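Local coordinates for protein phospho-2-dehydro-3-deoxyheptonate aldolase (Francisella tularensis, PDB 3TQK) that probably condenses phosphoenolpyruvate with D-erythrose 4-phosphate to give 3-deoxy-D-arabino-heptulosonate 7-phosphate, the first step of chorismate biosynthesis, at residues A[48-53]-A[83-88]. Sequence-based numbering, arbitrary orientation.
Sequences DDRVAV and DILIIM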
ATOM      1  N   ASP A  48     -22.123 -12.877  19.570  1.00 23.76           N
ATOM      2  CA  ASP A  48     -23.485 -12.704  19.083  1.00 24.09           C
ATOM      3  C   ASP A  48     -23.554 -13.484  17.770  1.00 24.54           C
ATOM      4  O   ASP A  48     -22.581 -13.496  17.007  1.00 24.11           O
ATOM      5  CB  ASP A  48     -23.767 -11.213  18.859  1.00 23.85           C
ATOM      6  CG  ASP A  48     -25.190 -10.925  18.384  1.00 24.45           C
ATOM      7  OD1 ASP A  48     -26.064 -11.811  18.492  1.00 25.98           O
ATOM      8  OD2 ASP A  48     -25.433  -9.782  17.933  1.00 23.38           O
ATOM      9  N   ASP A  49     -24.684 -14.130  17.500  1.00 25.53           N
ATOM     10  CA  ASP A  49     -24.803 -14.975  16.308  1.00 26.26           C
ATOM     11  C   ASP A  49     -25.691 -14.358  15.217  1.00 26.59           C
ATOM     12  O   ASP A  49     -25.990 -14.996  14.200  1.00 27.26           O
ATOM     13  CB  ASP A  49     -25.249 -16.407  16.670  1.00 27.32           C
ATOM     14  CG  ASP A  49     -26.495 -16.450  17.511  1.00 28.38           C
ATOM     15  OD1 ASP A  49     -27.119 -15.379  17.701  1.00 27.87           O
ATOM     16  OD2 ASP A  49     -26.850 -17.572  17.980  1.00 31.00           O
ATOM     17  N   ARG A  50     -26.107 -13.118  15.438  1.00 26.04           N
ATOM     18  CA  ARG A  50     -26.555 -12.265  14.343  1.00 26.24           C
ATOM     19  C   ARG A  50     -25.455 -12.167  13.292  1.00 25.57           C
ATOM     20  O   ARG A  50     -24.278 -12.371  13.596  1.00 25.85           O
ATOM     21  CB  ARG A  50     -26.889 -10.864  14.846  1.00 25.34           C
ATOM     22  CG  ARG A  50     -28.161 -10.802  15.667  1.00 25.91           C
ATOM     23  CD  ARG A  50     -28.629  -9.374  15.848  1.00 24.95           C
ATOM     24  NE  ARG A  50     -27.562  -8.526  16.354  1.00 22.76           N
ATOM     25  CZ  ARG A  50     -27.605  -7.201  16.397  1.00 22.45           C
ATOM     26  NH1 ARG A  50     -28.681  -6.539  15.967  1.00 22.82           N
ATOM     27  NH2 ARG A  50     -26.557  -6.532  16.879  1.00 21.06           N
ATOM     28  N   VAL A  51     -25.847 -11.881  12.058  1.00 25.77           N
ATOM     29  CA  VAL A  51     -24.898 -11.715  10.968  1.00 25.17           C
ATOM     30  C   VAL A  51     -24.829 -10.220  10.633  1.00 24.41           C
ATOM     31  O   VAL A  51     -25.845  -9.548  10.639  1.00 24.94           O
ATOM     32  CB  VAL A  51     -25.317 -12.572   9.765  1.00 26.42           C
ATOM     33  CG1 VAL A  51     -24.644 -12.110   8.492  1.00 26.68           C
ATOM     34  CG2 VAL A  51     -24.977 -14.038  10.033  1.00 26.93           C
ATOM     35  N   ALA A  52     -23.624  -9.695  10.410  1.00 23.12           N
ATOM     36  CA  ALA A  52     -23.430  -8.284  10.055  1.00 22.54           C
ATOM     37  C   ALA A  52     -23.559  -8.138   8.547  1.00 23.25           C
ATOM     38  O   ALA A  52     -23.054  -8.983   7.803  1.00 23.79           O
ATOM     39  CB  ALA A  52     -22.061  -7.801  10.489  1.00 21.13           C
ATOM     40  N   VAL A  53     -24.231  -7.081   8.100  1.00 23.20           N
ATOM     41  CA  VAL A  53     -24.440  -6.853   6.676  1.00 23.87           C
ATOM     42  C   VAL A  53     -24.031  -5.437   6.342  1.00 23.05           C
ATOM     43  O   VAL A  53     -24.653  -4.474   6.813  1.00 23.17           O
ATOM     44  CB  VAL A  53     -25.909  -7.092   6.264  1.00 25.58           C
ATOM     45  CG1 VAL A  53     -26.110  -6.789   4.792  1.00 26.50           C
ATOM     46  CG2 VAL A  53     -26.319  -8.537   6.567  1.00 26.07           C
ATOM     47  N   ASP A  83     -31.932 -10.393  14.008  1.00 32.93           N
ATOM     48  CA  ASP A  83     -31.179 -11.374  13.218  1.00 32.35           C
ATOM     49  C   ASP A  83     -29.949 -10.820  12.516  1.00 30.71           C
ATOM     50  O   ASP A  83     -29.013 -11.555  12.238  1.00 30.04           O
ATOM     51  CB  ASP A  83     -32.110 -11.980  12.170  1.00 33.59           C
ATOM     52  CG  ASP A  83     -33.287 -12.679  12.793  1.00 35.23           C
ATOM     53  OD1 ASP A  83     -33.055 -13.376  13.799  1.00 36.70           O
ATOM     54  OD2 ASP A  83     -34.429 -12.543  12.296  1.00 34.71           O
ATOM     55  N   ILE A  84     -29.947  -9.521  12.258  1.00 30.54           N
ATOM     56  CA  ILE A  84     -28.990  -8.897  11.353  1.00 29.78           C
ATOM     57  C   ILE A  84     -28.561  -7.544  11.896  1.00 28.00           C
ATOM     58  O   ILE A  84     -29.397  -6.787  12.372  1.00 28.19           O
ATOM     59  CB  ILE A  84     -29.680  -8.674   9.990  1.00 31.30           C
ATOM     60  CG1 ILE A  84     -29.570  -9.908   9.113  1.00 33.10           C
ATOM     61  CG2 ILE A  84     -29.080  -7.532   9.239  1.00 31.93           C
ATOM     62  CD1 ILE A  84     -30.386  -9.738   7.828  1.00 36.11           C
ATOM     63  N   LEU A  85     -27.268  -7.240  11.824  1.00 26.24           N
ATOM     64  CA  LEU A  85     -26.788  -5.882  12.075  1.00 24.92           C
ATOM     65  C   LEU A  85     -26.496  -5.236  10.723  1.00 24.91           C
ATOM     66  O   LEU A  85     -25.594  -5.676  10.007  1.00 24.61           O
ATOM     67  CB  LEU A  85     -25.533  -5.878  12.945  1.00 23.37           C
ATOM     68  CG  LEU A  85     -24.942  -4.497  13.268  1.00 22.14           C
ATOM     69  CD1 LEU A  85     -25.931  -3.624  14.058  1.00 22.40           C
ATOM     70  CD2 LEU A  85     -23.621  -4.622  14.027  1.00 19.49           C
ATOM     71  N   ILE A  86     -27.283  -4.217  10.370  1.00 25.54           N
ATOM     72  CA  ILE A  86     -27.145  -3.517   9.100  1.00 25.37           C
ATOM     73  C   ILE A  86     -26.219  -2.340   9.289  1.00 24.61           C
ATOM     74  O   ILE A  86     -26.417  -1.521  10.196  1.00 24.63           O
ATOM     75  CB  ILE A  86     -28.500  -3.023   8.545  1.00 26.71           C
ATOM     76  CG1 ILE A  86     -29.350  -4.215   8.096  1.00 27.41           C
ATOM     77  CG2 ILE A  86     -28.282  -2.097   7.360  1.00 25.50           C
ATOM     78  CD1 ILE A  86     -30.793  -3.898   7.880  1.00 26.03           C
ATOM     79  N   ILE A  87     -25.186  -2.292   8.451  1.00 23.81           N
ATOM     80  CA  ILE A  87     -24.223  -1.202   8.441  1.00 22.55           C
ATOM     81  C   ILE A  87     -24.185  -0.654   7.031  1.00 22.88           C
ATOM     82  O   ILE A  87     -23.987  -1.403   6.082  1.00 22.86           O
ATOM     83  CB  ILE A  87     -22.809  -1.678   8.806  1.00 21.26           C
ATOM     84  CG1 ILE A  87     -22.804  -2.302  10.206  1.00 20.47           C
ATOM     85  CG2 ILE A  87     -21.825  -0.491   8.729  1.00 19.75           C
ATOM     86  CD1 ILE A  87     -21.465  -2.852  10.611  1.00 18.09           C
HETATM   87  N   MSE A  88     -24.398   0.643   6.881  1.00 23.52           N
HETATM   88  CA  MSE A  88     -24.426   1.199   5.542  1.00 24.71           C
HETATM   89  C   MSE A  88     -23.051   1.482   4.981  1.00 23.43           C
HETATM   90  O   MSE A  88     -22.221   2.121   5.619  1.00 21.99           O
HETATM   91  CB  MSE A  88     -25.195   2.488   5.442  1.00 26.18           C
HETATM   92  CG  MSE A  88     -25.078   3.001   4.002  1.00 29.27           C
HETATM   93 SE   MSE A  88     -26.435   4.158   3.617  1.00 36.48          SE
HETATM   94  CE  MSE A  88     -25.826   4.997   1.939  1.00 31.66           C
TER
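R50 leaves its backbone with CG opposite the carbonyl carbon (chi1 -72°) and bends at chi3 (-52°), which lays its aliphatic part along the D83-I84 peptide and carries the guanidinium over L85. CB of L85 sits 4.0 Å above one face of that group, displaced toward its rim, while NH2 of R50 comes within 4.1 Å of L85 CD1. D48 helps to fix the rotation of the guanidinium from its edge: its OD2 takes R50 NE through the syn lone pair in a 2.9 Å salt bridge close to the guanidinium plane. Bonds from NH1 to H81 O and from NH2 to E39 on helix 27-45 complete the hold, so the charge is shared between two acidic residues.

Beyond this polar start the backbones run as parallel strands. V51 bonds to D83 and L85, which flank its bridge partner I84, the pattern of a parallel pair. V53 does the same around I86, its N meeting L85 O at 2.7 Å. I87 N reaches V53 O almost straight (171°). A52 bonds away from this strand, to F294 and V296. V51, V53, I84 and I86 project to one face, where CG2 of V53 meets CG2 of I84 at 4.0 Å and both side chains touch L337 of helix 327-344; A52 and L85 project to the other, against helix 27-45. D83 is tied to R345 and Q342 near the C-terminus.

Strands 51-56 and 84-89, joined through helix 63-80, form a beta-alpha-beta crossover and the first two staves of the closed eight-stranded TIM barrel of this class-I DAHP synthase.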